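Side-chain contacts in fatty acid amide hydrolase (PDB 6KVR), which probably hydrolyses monocarboxylic acid amides, fatty acid amides among them, to the carboxylate and ammonium, as a member of the amidase signature family: residues 268-273 and 308-313; 367-372 and 564-569; 462-467 and 495-500; 543-548 and 556-561. All coordinates share one frame; numbering follows the deposited sequence.

Contact 1: residues 268-273 and 308-313; sequences HGLRPT and LWMKAY
Met310, present as selenomethionine, reaches from helix 303-317 to Leu270 and Pro272 at the end of strand 268-271, and its terminal methyl does most of the touching. CE comes within 3.6 Å of Pro272 CB, at the pyrrolidine ring, and within 3.9 Å of Leu270 CD2. The same leucine methyl also lies against the Met310 selenium, the two side chains crossing at about a right angle. Bends at chi2 (-67°) and chi3 (-77°) curl the chain so that SE and CE both face the strand. The selenium also sits in plane at the edge of the Trp309 ring, one residue back on the helix, while Pro298 of strand 295-300 and Leu556 of helix 552-565 pack around the group. This inner side is fully buried between the central sheet and the helices on it. Elsewhere the helix is looser: Leu308 and Lys311 are partly exposed, and Lys311 NZ has a long, weak ion pair with Glu307. Pro272 lies about 11 Å, side chain to side chain, from Ser257, the predicted acyl-ester nucleophile. No hydrogen bond spans the two segments, so what joins them directly is apolar packing.

Contact 2: residues 367-372 and 564-569; sequences VEKLKG and DLLGVD
Lys369 lies along Leu565 where helix 357-372 meets the C-terminal end of helix 552-565, a helix-helix contact at the periphery of the amidase fold. Gly567 takes a positive phi and ends the second helix in a Schellman motif, its N bonded to Asp564 O. From its base outward, Lys369 first sets CB 4.2 Å from Leu566 CD2. The next carbon, CG, meets two leucine methyls, 3.8 Å from Leu565 CD2 and 4.0 Å from Leu566 CD2. A bend at chi2 (86°) then turns the chain aside at CD, which touches nothing of the other segment, before CE and NZ come back toward Leu565. Overall the lysine and leucine chains lie alongside each other, pointing opposite ways. CE comes 4.1 Å from Leu565 O. A second bend, at chi4 (56°), folds the ammonium back so that NZ rests 3.9 Å from Leu565 CD1. NZ is too far from Leu565 O to count as a hydrogen bond, although a positive charge beside the carbonyl end of a helix is probably favourable. Beneath this exposed lysine lies the better buried part: Leu370, which also touches Ile562 and Ile339, sets CD2 against Leu565 CD2 at 3.8 Å. Leu565 CD2 touches the backbone at Lys369 O as well. Elsewhere on helix 357-372, Lys371 and Glu368 form a salt bridge one turn apart, with Lys371 NZ 2.8 Å from Glu368 OE1 on the syn side of the carboxylate and 32° out of its plane.

Contact 3: residues 462-467 and 495-500; sequences FILSPT and LSFQTG
Leu464 and Phe497 make the apolar half of this contact, a methyl set against the edge of a ring. Leu464 CD1 lies near the ring plane, 3.9 Å from Phe497 CE1 and equally far from CZ, and the two side chains cross at about a right angle. The ring gets there because chi1 of Phe497 (72°) places CG between the backbone N and the carbonyl carbon, which swings the phenyl group toward the leucine. Leu543 touches both residues, and Ile562 of helix 552-565 packs on the phenylalanine. These side chains reach across a whole strand: in the mixed central sheet of the amidase fold, strand 540-546 runs between 462-466 and 494-499, antiparallel to both, so no backbone bond joins the two segments directly. The polar half is a near approach of two hydroxyls. Thr467 OG1 and Ser496 OG stand 4.0 Å apart, too far for a hydrogen bond, and each is satisfied elsewhere, Thr467 OG1 with Gly542 O and Ser496 OG with Arg259 O. Both residues are buried, and these carbonyl oxygens satisfy their hydroxyls. The Thr467 side chain lies about 7 Å from Gly256, a predicted substrate-binding residue, and about 10 Å from the side chain of Ser257, the predicted acyl-ester nucleophile.

Contact 4: residues 543-548 and 556-561; sequences LQLSGK and LAAGKA
The amide nitrogen NE2 of Gln544, the residue before the Leu545 that meets Ala558 and Gly559, is gripped by two carbonyl oxygens, Pro466 O and Tyr483 O, while Gln544 OE1 takes a hydrogen bond from Arg259 NE. This amide is buried on the side of strand 540-546 turned from helix 552-565. On the helix side the contact is wholly apolar in its side chains and rests on a single methyl. Leu545 CD2 lies 4.3 Å from Ala558 CB and 4.0 Å from Gly559 N, so one leucine branch bears on a methyl and on bare helix backbone. Chi1 near trans (-164°) carries CG and then CD2 on toward Ala558. At Gly559 the leucine methyl meets helix backbone directly, and Gly559 CA is 7.4 Å from Leu545 CA. Phe462 touches both Leu545 and Ala558, closing one flank. Farther round the helix, Lys560 NZ makes a salt bridge with Asp304. The strand leads through a short connection into the helix, which folds back over the same sheet; Leu545 thus lies beneath helix 552-565, with strands 494-499 and 462-466 on either side of its own strand.

Contacts 1, 3 and 4 all reach the large mixed sheet at the core of the fold, where strands 268-271, 494-499, 540-546 and 462-466 stand side by side in that order. Contacts 3 and 4 are closest, their centres about 7 Å apart; contacts 1 and 2 are farthest, at about 22 Å. Helix 552-565 serves contacts 2 and 4, and its first turns also border contact 1. Along the chain contact 1 closes first, while contacts 3 and 4, one after the other, are nested inside the long loop closed by contact 2. The chain's last helix thus ties the end of the sequence to the sheet and to helix 357-372, which lies nearly 200 residues earlier.

Contact 1: residues 268-273 and 308-313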
loop_
_atom_site.group_PDB
_atom_site.type_symbol
_atom_site.label_atom_id
_atom_site.label_comp_id
_atom_site.label_asym_id
_atom_site.label_seq_id
_atom_site.Cartn_x
_atom_site.Cartn_y
_atom_site.Cartn_z
ATOM N N HIS A 268 0.678 -26.962 -5.186
ATOM C CA HIS A 268 1.486 -25.786 -4.885
ATOM C C HIS A 268 0.606 -24.544 -4.919
ATOM O O HIS A 268 -0.382 -24.490 -5.657
ATOM C CB HIS A 268 2.629 -25.583 -5.884
ATOM C CG HIS A 268 3.490 -26.789 -6.108
ATOM N ND1 HIS A 268 4.233 -27.377 -5.107
ATOM C CD2 HIS A 268 3.760 -27.490 -7.238
ATOM C CE1 HIS A 268 4.909 -28.398 -5.606
ATOM N NE2 HIS A 268 4.640 -28.487 -6.896
ATOM N N GLY A 269 0.985 -23.536 -4.124
ATOM C CA GLY A 269 0.201 -22.319 -4.041
ATOM C C GLY A 269 1.033 -21.116 -3.659
ATOM O O GLY A 269 1.948 -21.225 -2.832
ATOM N N LEU A 270 0.721 -19.960 -4.236
ATOM C CA LEU A 270 1.467 -18.734 -3.967
ATOM C C LEU A 270 0.571 -17.685 -3.325
ATOM O O LEU A 270 -0.435 -17.280 -3.916
ATOM C CB LEU A 270 2.065 -18.168 -5.252
ATOM C CG LEU A 270 2.743 -16.816 -5.024
ATOM C CD1 LEU A 270 3.942 -16.957 -4.081
ATOM C CD2 LEU A 270 3.164 -16.202 -6.367
ATOM N N ARG A 271 0.947 -17.242 -2.127
ATOM C CA ARG A 271 0.412 -16.003 -1.574
ATOM C C ARG A 271 1.330 -14.842 -1.965
ATOM O O ARG A 271 2.418 -14.692 -1.395
ATOM C CB ARG A 271 0.294 -16.081 -0.053
ATOM C CG ARG A 271 -0.358 -14.839 0.541
ATOM C CD ARG A 271 -0.044 -14.572 2.007
ATOM N NE ARG A 271 1.082 -13.669 2.086
ATOM C CZ ARG A 271 1.017 -12.346 2.171
ATOM N NH1 ARG A 271 -0.133 -11.705 2.363
ATOM N NH2 ARG A 271 2.135 -11.646 2.040
ATOM N N PRO A 272 0.957 -14.007 -2.920
ATOM C CA PRO A 272 1.847 -12.907 -3.310
ATOM C C PRO A 272 1.788 -11.742 -2.326
ATOM O O PRO A 272 0.895 -11.651 -1.469
ATOM C CB PRO A 272 1.338 -12.498 -4.694
ATOM C CG PRO A 272 -0.023 -13.120 -4.842
ATOM C CD PRO A 272 -0.234 -14.129 -3.773
ATOM N N THR A 273 2.798 -10.874 -2.428
ATOM C CA THR A 273 2.773 -9.612 -1.697
ATOM C C THR A 273 1.512 -8.851 -2.068
ATOM O O THR A 273 1.062 -8.904 -3.218
ATOM C CB THR A 273 4.000 -8.742 -2.035
ATOM O OG1 THR A 273 5.175 -9.548 -2.155
ATOM C CG2 THR A 273 4.237 -7.703 -0.924
ATOM N N LEU A 308 3.957 -18.825 -14.740
ATOM C CA LEU A 308 3.243 -18.418 -15.946
ATOM C C LEU A 308 2.104 -17.466 -15.612
ATOM O O LEU A 308 1.890 -16.460 -16.301
ATOM C CB LEU A 308 2.697 -19.653 -16.669
ATOM C CG LEU A 308 1.710 -19.365 -17.811
ATOM C CD1 LEU A 308 2.420 -18.671 -18.960
ATOM C CD2 LEU A 308 0.964 -20.596 -18.304
ATOM N N TRP A 309 1.346 -17.793 -14.561
ATOM C CA TRP A 309 0.142 -17.047 -14.218
ATOM C C TRP A 309 0.491 -15.636 -13.743
ATOM O O TRP A 309 -0.057 -14.652 -14.242
ATOM C CB TRP A 309 -0.633 -17.829 -13.155
ATOM C CG TRP A 309 -2.024 -17.386 -12.907
ATOM C CD1 TRP A 309 -3.152 -17.900 -13.454
ATOM C CD2 TRP A 309 -2.445 -16.347 -12.017
ATOM N NE1 TRP A 309 -4.259 -17.242 -12.977
ATOM C CE2 TRP A 309 -3.854 -16.282 -12.091
ATOM C CE3 TRP A 309 -1.769 -15.450 -11.185
ATOM C CZ2 TRP A 309 -4.604 -15.367 -11.356
ATOM C CZ3 TRP A 309 -2.516 -14.540 -10.445
ATOM C CH2 TRP A 309 -3.923 -14.512 -10.533
HETATM N N MSE A 310 1.431 -15.514 -12.815
HETATM C CA MSE A 310 1.872 -14.209 -12.355
HETATM C C MSE A 310 2.370 -13.350 -13.514
HETATM O O MSE A 310 1.935 -12.203 -13.680
HETATM C CB MSE A 310 2.972 -14.360 -11.297
HETATM C CG MSE A 310 2.536 -15.149 -10.063
HETATM SE SE MSE A 310 1.160 -14.185 -9.027
HETATM C CE MSE A 310 2.351 -12.854 -8.147
ATOM N N LYS A 311 3.280 -13.913 -14.316
ATOM C CA LYS A 311 3.884 -13.159 -15.411
ATOM C C LYS A 311 2.829 -12.675 -16.390
ATOM O O LYS A 311 2.832 -11.502 -16.784
ATOM C CB LYS A 311 4.928 -14.008 -16.141
ATOM C CG LYS A 311 5.659 -13.271 -17.277
ATOM C CD LYS A 311 6.626 -14.222 -17.967
ATOM C CE LYS A 311 5.870 -15.243 -18.812
ATOM N NZ LYS A 311 6.374 -16.652 -18.631
ATOM N N ALA A 312 1.909 -13.563 -16.791
ATOM C CA ALA A 312 0.866 -13.170 -17.735
ATOM C C ALA A 312 -0.085 -12.148 -17.114
ATOM O O ALA A 312 -0.410 -11.125 -17.735
ATOM C CB ALA A 312 0.095 -14.402 -18.212
ATOM N N TYR A 313 -0.550 -12.419 -15.889
ATOM C CA TYR A 313 -1.514 -11.541 -15.234
ATOM C C TYR A 313 -0.981 -10.118 -15.155
ATOM O O TYR A 313 -1.656 -9.172 -15.563
ATOM C CB TYR A 313 -1.840 -12.069 -13.832
ATOM C CG TYR A 313 -2.914 -11.287 -13.079
ATOM C CD1 TYR A 313 -2.613 -10.091 -12.421
ATOM C CD2 TYR A 313 -4.228 -11.750 -13.025
ATOM C CE1 TYR A 313 -3.581 -9.390 -11.731
ATOM C CE2 TYR A 313 -5.201 -11.053 -12.346
ATOM C CZ TYR A 313 -4.873 -9.870 -11.698
ATOM O OH TYR A 313 -5.847 -9.179 -11.010
#

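Contact 2: residues 367-372 and 564-569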
loop_
_atom_site.group_PDB
_atom_site.type_symbol
_atom_site.label_atom_id
_atom_site.label_comp_id
_atom_site.label_asym_id
_atom_site.label_seq_id
_atom_site.Cartn_x
_atom_site.Cartn_y
_atom_site.Cartn_z
ATOM N N VAL A 367 15.419 -29.970 5.097
ATOM C CA VAL A 367 16.602 -29.237 5.537
ATOM C C VAL A 367 17.870 -30.030 5.225
ATOM O O VAL A 367 18.869 -29.471 4.756
ATOM C CB VAL A 367 16.500 -28.900 7.036
ATOM C CG1 VAL A 367 17.847 -28.433 7.565
ATOM C CG2 VAL A 367 15.428 -27.823 7.281
ATOM N N GLU A 368 17.847 -31.345 5.458
ATOM C CA GLU A 368 19.061 -32.123 5.236
ATOM C C GLU A 368 19.381 -32.220 3.748
ATOM O O GLU A 368 20.546 -32.136 3.345
ATOM C CB GLU A 368 18.922 -33.502 5.884
ATOM C CG GLU A 368 18.987 -33.443 7.421
ATOM C CD GLU A 368 20.351 -32.958 7.949
ATOM O OE1 GLU A 368 20.396 -32.004 8.767
ATOM O OE2 GLU A 368 21.388 -33.536 7.548
ATOM N N LYS A 369 18.352 -32.338 2.918
ATOM C CA LYS A 369 18.538 -32.302 1.475
ATOM C C LYS A 369 19.125 -30.965 1.007
ATOM O O LYS A 369 19.976 -30.929 0.110
ATOM C CB LYS A 369 17.196 -32.574 0.827
ATOM C CG LYS A 369 17.290 -33.144 -0.548
ATOM C CD LYS A 369 17.422 -34.679 -0.502
ATOM C CE LYS A 369 17.666 -35.275 -1.887
ATOM N NZ LYS A 369 18.883 -34.639 -2.517
ATOM N N LEU A 370 18.664 -29.853 1.587
ATOM C CA LEU A 370 19.204 -28.542 1.227
ATOM C C LEU A 370 20.652 -28.407 1.675
ATOM O O LEU A 370 21.500 -27.889 0.941
ATOM C CB LEU A 370 18.372 -27.426 1.866
ATOM C CG LEU A 370 16.975 -27.133 1.329
ATOM C CD1 LEU A 370 16.325 -26.068 2.208
ATOM C CD2 LEU A 370 17.055 -26.692 -0.140
ATOM N N LYS A 371 20.930 -28.812 2.914
ATOM C CA LYS A 371 22.294 -28.795 3.417
ATOM C C LYS A 371 23.209 -29.615 2.518
ATOM O O LYS A 371 24.311 -29.171 2.167
ATOM C CB LYS A 371 22.298 -29.328 4.845
ATOM C CG LYS A 371 23.124 -28.554 5.812
ATOM C CD LYS A 371 22.993 -29.138 7.203
ATOM C CE LYS A 371 21.595 -28.932 7.727
ATOM N NZ LYS A 371 21.416 -29.403 9.126
ATOM N N GLY A 372 22.738 -30.794 2.099
ATOM C CA GLY A 372 23.543 -31.642 1.242
ATOM C C GLY A 372 23.822 -31.037 -0.119
ATOM O O GLY A 372 24.863 -31.312 -0.721
ATOM N N ASP A 564 12.802 -29.232 -7.693
ATOM C CA ASP A 564 13.622 -30.090 -8.540
ATOM C C ASP A 564 14.648 -30.852 -7.711
ATOM O O ASP A 564 14.842 -32.054 -7.913
ATOM C CB ASP A 564 14.291 -29.260 -9.635
ATOM C CG ASP A 564 13.309 -28.846 -10.730
ATOM O OD1 ASP A 564 12.118 -29.236 -10.643
ATOM O OD2 ASP A 564 13.717 -28.119 -11.666
ATOM N N LEU A 565 15.284 -30.183 -6.746
ATOM C CA LEU A 565 16.156 -30.885 -5.811
ATOM C C LEU A 565 15.437 -32.052 -5.137
ATOM O O LEU A 565 16.032 -33.116 -4.922
ATOM C CB LEU A 565 16.676 -29.918 -4.758
ATOM C CG LEU A 565 17.370 -30.620 -3.587
ATOM C CD1 LEU A 565 18.801 -31.055 -3.969
ATOM C CD2 LEU A 565 17.342 -29.776 -2.321
ATOM N N LEU A 566 14.153 -31.878 -4.807
ATOM C CA LEU A 566 13.406 -32.890 -4.071
ATOM C C LEU A 566 12.755 -33.936 -4.964
ATOM O O LEU A 566 12.152 -34.877 -4.445
ATOM C CB LEU A 566 12.321 -32.232 -3.211
ATOM C CG LEU A 566 12.798 -31.411 -2.013
ATOM C CD1 LEU A 566 11.653 -30.605 -1.392
ATOM C CD2 LEU A 566 13.432 -32.316 -0.983
ATOM N N GLY A 567 12.825 -33.784 -6.279
ATOM C CA GLY A 567 12.196 -34.738 -7.167
ATOM C C GLY A 567 10.682 -34.712 -7.162
ATOM O O GLY A 567 10.053 -35.733 -7.466
ATOM N N VAL A 568 10.072 -33.572 -6.849
ATOM C CA VAL A 568 8.618 -33.503 -6.756
ATOM C C VAL A 568 8.025 -33.372 -8.157
ATOM O O VAL A 568 8.283 -32.392 -8.864
ATOM C CB VAL A 568 8.179 -32.340 -5.853
ATOM C CG1 VAL A 568 6.662 -32.194 -5.882
ATOM C CG2 VAL A 568 8.685 -32.563 -4.420
ATOM N N ASP A 569 7.232 -34.364 -8.561
ATOM C CA ASP A 569 6.517 -34.341 -9.840
ATOM C C ASP A 569 5.072 -34.734 -9.544
ATOM O O ASP A 569 4.763 -35.920 -9.416
ATOM C CB ASP A 569 7.166 -35.280 -10.873
ATOM C CG ASP A 569 6.746 -34.962 -12.333
ATOM O OD1 ASP A 569 5.575 -34.565 -12.571
ATOM O OD2 ASP A 569 7.601 -35.092 -13.245
#

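Contact 3: residues 462-467 and 495-500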
loop_
_atom_site.group_PDB
_atom_site.type_symbol
_atom_site.label_atom_id
_atom_site.label_comp_id
_atom_site.label_asym_id
_atom_site.label_seq_id
_atom_site.Cartn_x
_atom_site.Cartn_y
_atom_site.Cartn_z
ATOM N N PHE A 462 15.534 -16.683 2.207
ATOM C CA PHE A 462 14.179 -17.206 2.407
ATOM C C PHE A 462 14.024 -17.805 3.791
ATOM O O PHE A 462 14.998 -18.179 4.448
ATOM C CB PHE A 462 13.812 -18.268 1.367
ATOM C CG PHE A 462 14.031 -17.816 -0.042
ATOM C CD1 PHE A 462 13.126 -16.960 -0.659
ATOM C CD2 PHE A 462 15.156 -18.219 -0.744
ATOM C CE1 PHE A 462 13.334 -16.522 -1.964
ATOM C CE2 PHE A 462 15.372 -17.779 -2.051
ATOM C CZ PHE A 462 14.454 -16.929 -2.660
ATOM N N ILE A 463 12.771 -17.897 4.230
ATOM C CA ILE A 463 12.417 -18.551 5.485
ATOM C C ILE A 463 11.577 -19.775 5.149
ATOM O O ILE A 463 10.606 -19.687 4.380
ATOM C CB ILE A 463 11.692 -17.580 6.435
ATOM C CG1 ILE A 463 12.572 -16.347 6.671
ATOM C CG2 ILE A 463 11.392 -18.235 7.785
ATOM C CD1 ILE A 463 11.945 -15.285 7.530
ATOM N N LEU A 464 11.988 -20.925 5.667
ATOM C CA LEU A 464 11.304 -22.192 5.452
ATOM C C LEU A 464 10.620 -22.569 6.755
ATOM O O LEU A 464 11.234 -22.474 7.826
ATOM C CB LEU A 464 12.282 -23.283 5.023
ATOM C CG LEU A 464 11.744 -24.704 4.799
ATOM C CD1 LEU A 464 10.718 -24.727 3.684
ATOM C CD2 LEU A 464 12.882 -25.685 4.481
ATOM N N SER A 465 9.356 -22.973 6.676
ATOM C CA SER A 465 8.577 -23.158 7.891
ATOM C C SER A 465 7.406 -24.090 7.590
ATOM O O SER A 465 7.043 -24.275 6.422
ATOM C CB SER A 465 8.073 -21.807 8.424
ATOM O OG SER A 465 7.063 -21.310 7.567
ATOM N N PRO A 466 6.784 -24.672 8.625
ATOM C CA PRO A 466 5.559 -25.450 8.414
ATOM C C PRO A 466 4.436 -24.565 7.899
ATOM O O PRO A 466 4.482 -23.339 8.000
ATOM C CB PRO A 466 5.230 -25.995 9.816
ATOM C CG PRO A 466 6.508 -25.805 10.635
ATOM C CD PRO A 466 7.135 -24.583 10.055
ATOM N N THR A 467 3.410 -25.207 7.335
ATOM C CA THR A 467 2.199 -24.507 6.919
ATOM C C THR A 467 1.121 -24.542 7.979
ATOM O O THR A 467 0.229 -23.683 7.970
ATOM C CB THR A 467 1.634 -25.109 5.630
ATOM O OG1 THR A 467 2.691 -25.240 4.673
ATOM C CG2 THR A 467 0.567 -24.182 5.026
ATOM N N LEU A 495 5.424 -19.045 -0.732
ATOM C CA LEU A 495 5.076 -20.195 -1.554
ATOM C C LEU A 495 4.783 -21.386 -0.654
ATOM O O LEU A 495 5.594 -21.735 0.211
ATOM C CB LEU A 495 6.216 -20.524 -2.520
ATOM C CG LEU A 495 6.210 -21.866 -3.262
ATOM C CD1 LEU A 495 5.105 -21.900 -4.296
ATOM C CD2 LEU A 495 7.564 -22.112 -3.938
ATOM N N SER A 496 3.623 -21.999 -0.846
ATOM C CA SER A 496 3.320 -23.296 -0.249
ATOM C C SER A 496 3.611 -24.365 -1.299
ATOM O O SER A 496 3.032 -24.333 -2.392
ATOM C CB SER A 496 1.864 -23.354 0.215
ATOM O OG SER A 496 1.568 -24.593 0.836
ATOM N N PHE A 497 4.526 -25.288 -0.987
ATOM C CA PHE A 497 4.996 -26.267 -1.966
ATOM C C PHE A 497 5.009 -27.678 -1.381
ATOM O O PHE A 497 5.375 -27.871 -0.217
ATOM C CB PHE A 497 6.410 -25.893 -2.490
ATOM C CG PHE A 497 7.528 -26.109 -1.486
ATOM C CD1 PHE A 497 7.882 -25.110 -0.583
ATOM C CD2 PHE A 497 8.239 -27.304 -1.464
ATOM C CE1 PHE A 497 8.915 -25.303 0.330
ATOM C CE2 PHE A 497 9.264 -27.513 -0.556
ATOM C CZ PHE A 497 9.610 -26.508 0.340
ATOM N N GLN A 498 4.612 -28.663 -2.196
ATOM C CA GLN A 498 4.692 -30.067 -1.786
ATOM C C GLN A 498 6.143 -30.523 -1.651
ATOM O O GLN A 498 6.994 -30.202 -2.487
ATOM C CB GLN A 498 3.975 -30.967 -2.789
ATOM C CG GLN A 498 2.469 -30.880 -2.716
ATOM C CD GLN A 498 1.948 -31.076 -1.306
ATOM O OE1 GLN A 498 2.353 -32.004 -0.602
ATOM N NE2 GLN A 498 1.039 -30.199 -0.884
ATOM N N THR A 499 6.423 -31.277 -0.592
ATOM C CA THR A 499 7.752 -31.833 -0.374
ATOM C C THR A 499 7.964 -33.186 -1.051
ATOM O O THR A 499 9.113 -33.619 -1.170
ATOM C CB THR A 499 8.022 -31.994 1.126
ATOM O OG1 THR A 499 7.116 -32.963 1.665
ATOM C CG2 THR A 499 7.818 -30.684 1.837
ATOM N N GLY A 500 6.901 -33.847 -1.514
ATOM C CA GLY A 500 6.984 -35.222 -1.971
ATOM C C GLY A 500 6.922 -36.246 -0.859
ATOM O O GLY A 500 7.020 -37.451 -1.133
#

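Contact 4: residues 543-548 and 556-561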
loop_
_atom_site.group_PDB
_atom_site.type_symbol
_atom_site.label_atom_id
_atom_site.label_comp_id
_atom_site.label_asym_id
_atom_site.label_seq_id
_atom_site.Cartn_x
_atom_site.Cartn_y
_atom_site.Cartn_z
ATOM N N LEU A 543 5.125 -27.418 2.702
ATOM C CA LEU A 543 5.837 -26.467 3.546
ATOM C C LEU A 543 5.821 -25.086 2.897
ATOM O O LEU A 543 5.518 -24.945 1.709
ATOM C CB LEU A 543 7.285 -26.929 3.780
ATOM C CG LEU A 543 7.569 -28.248 4.508
ATOM C CD1 LEU A 543 9.066 -28.543 4.469
ATOM C CD2 LEU A 543 7.068 -28.232 5.960
ATOM N N GLN A 544 6.188 -24.064 3.673
ATOM C CA GLN A 544 6.160 -22.683 3.210
ATOM C C GLN A 544 7.565 -22.130 2.999
ATOM O O GLN A 544 8.454 -22.316 3.840
ATOM C CB GLN A 544 5.426 -21.780 4.197
ATOM C CG GLN A 544 3.967 -22.095 4.308
ATOM C CD GLN A 544 3.264 -21.068 5.160
ATOM O OE1 GLN A 544 2.464 -20.285 4.655
ATOM N NE2 GLN A 544 3.593 -21.032 6.450
ATOM N N LEU A 545 7.736 -21.417 1.891
ATOM C CA LEU A 545 8.938 -20.644 1.589
ATOM C C LEU A 545 8.554 -19.169 1.450
ATOM O O LEU A 545 7.845 -18.788 0.512
ATOM C CB LEU A 545 9.598 -21.176 0.319
ATOM C CG LEU A 545 11.044 -20.755 0.040
ATOM C CD1 LEU A 545 12.050 -21.551 0.865
ATOM C CD2 LEU A 545 11.298 -20.943 -1.441
ATOM N N SER A 546 9.016 -18.339 2.381
ATOM C CA SER A 546 8.706 -16.914 2.404
ATOM C C SER A 546 9.925 -16.075 2.024
ATOM O O SER A 546 11.032 -16.323 2.510
ATOM C CB SER A 546 8.228 -16.483 3.790
ATOM O OG SER A 546 7.215 -17.344 4.248
ATOM N N GLY A 547 9.711 -15.059 1.183
ATOM C CA GLY A 547 10.737 -14.112 0.817
ATOM C C GLY A 547 10.436 -12.709 1.319
ATOM O O GLY A 547 9.397 -12.443 1.916
ATOM N N LYS A 548 11.391 -11.806 1.075
ATOM C CA LYS A 548 11.183 -10.409 1.424
ATOM C C LYS A 548 10.067 -9.802 0.568
ATOM O O LYS A 548 9.745 -10.285 -0.521
ATOM C CB LYS A 548 12.479 -9.607 1.255
ATOM C CG LYS A 548 13.485 -9.781 2.393
ATOM C CD LYS A 548 14.903 -9.419 1.956
ATOM C CE LYS A 548 15.120 -9.773 0.491
ATOM N NZ LYS A 548 16.553 -9.682 0.086
ATOM N N LEU A 556 9.455 -17.802 -6.302
ATOM C CA LEU A 556 9.094 -18.854 -7.249
ATOM C C LEU A 556 10.328 -19.464 -7.898
ATOM O O LEU A 556 10.370 -20.676 -8.144
ATOM C CB LEU A 556 8.148 -18.304 -8.317
ATOM C CG LEU A 556 6.755 -17.946 -7.784
ATOM C CD1 LEU A 556 5.726 -17.682 -8.895
ATOM C CD2 LEU A 556 6.270 -19.034 -6.850
ATOM N N ALA A 557 11.334 -18.637 -8.202
ATOM C CA ALA A 557 12.544 -19.152 -8.834
ATOM C C ALA A 557 13.241 -20.151 -7.921
ATOM O O ALA A 557 13.646 -21.235 -8.358
ATOM C CB ALA A 557 13.485 -17.998 -9.195
ATOM N N ALA A 558 13.385 -19.800 -6.639
ATOM C CA ALA A 558 13.985 -20.719 -5.682
ATOM C C ALA A 558 13.061 -21.893 -5.396
ATOM O O ALA A 558 13.525 -23.025 -5.212
ATOM C CB ALA A 558 14.323 -19.990 -4.393
ATOM N N GLY A 559 11.753 -21.647 -5.342
ATOM C CA GLY A 559 10.825 -22.756 -5.226
ATOM C C GLY A 559 11.029 -23.773 -6.329
ATOM O O GLY A 559 10.961 -24.982 -6.095
ATOM N N LYS A 560 11.320 -23.296 -7.538
ATOM C CA LYS A 560 11.538 -24.195 -8.664
ATOM C C LYS A 560 12.801 -25.033 -8.468
ATOM O O LYS A 560 12.798 -26.242 -8.726
ATOM C CB LYS A 560 11.610 -23.379 -9.950
ATOM C CG LYS A 560 11.522 -24.188 -11.227
ATOM C CD LYS A 560 11.976 -23.331 -12.406
ATOM C CE LYS A 560 11.385 -21.908 -12.345
ATOM N NZ LYS A 560 9.984 -21.801 -12.878
ATOM N N ALA A 561 13.882 -24.415 -7.985
ATOM C CA ALA A 561 15.091 -25.166 -7.658
ATOM C C ALA A 561 14.828 -26.223 -6.594
ATOM O O ALA A 561 15.320 -27.355 -6.703
ATOM C CB ALA A 561 16.185 -24.207 -7.187
#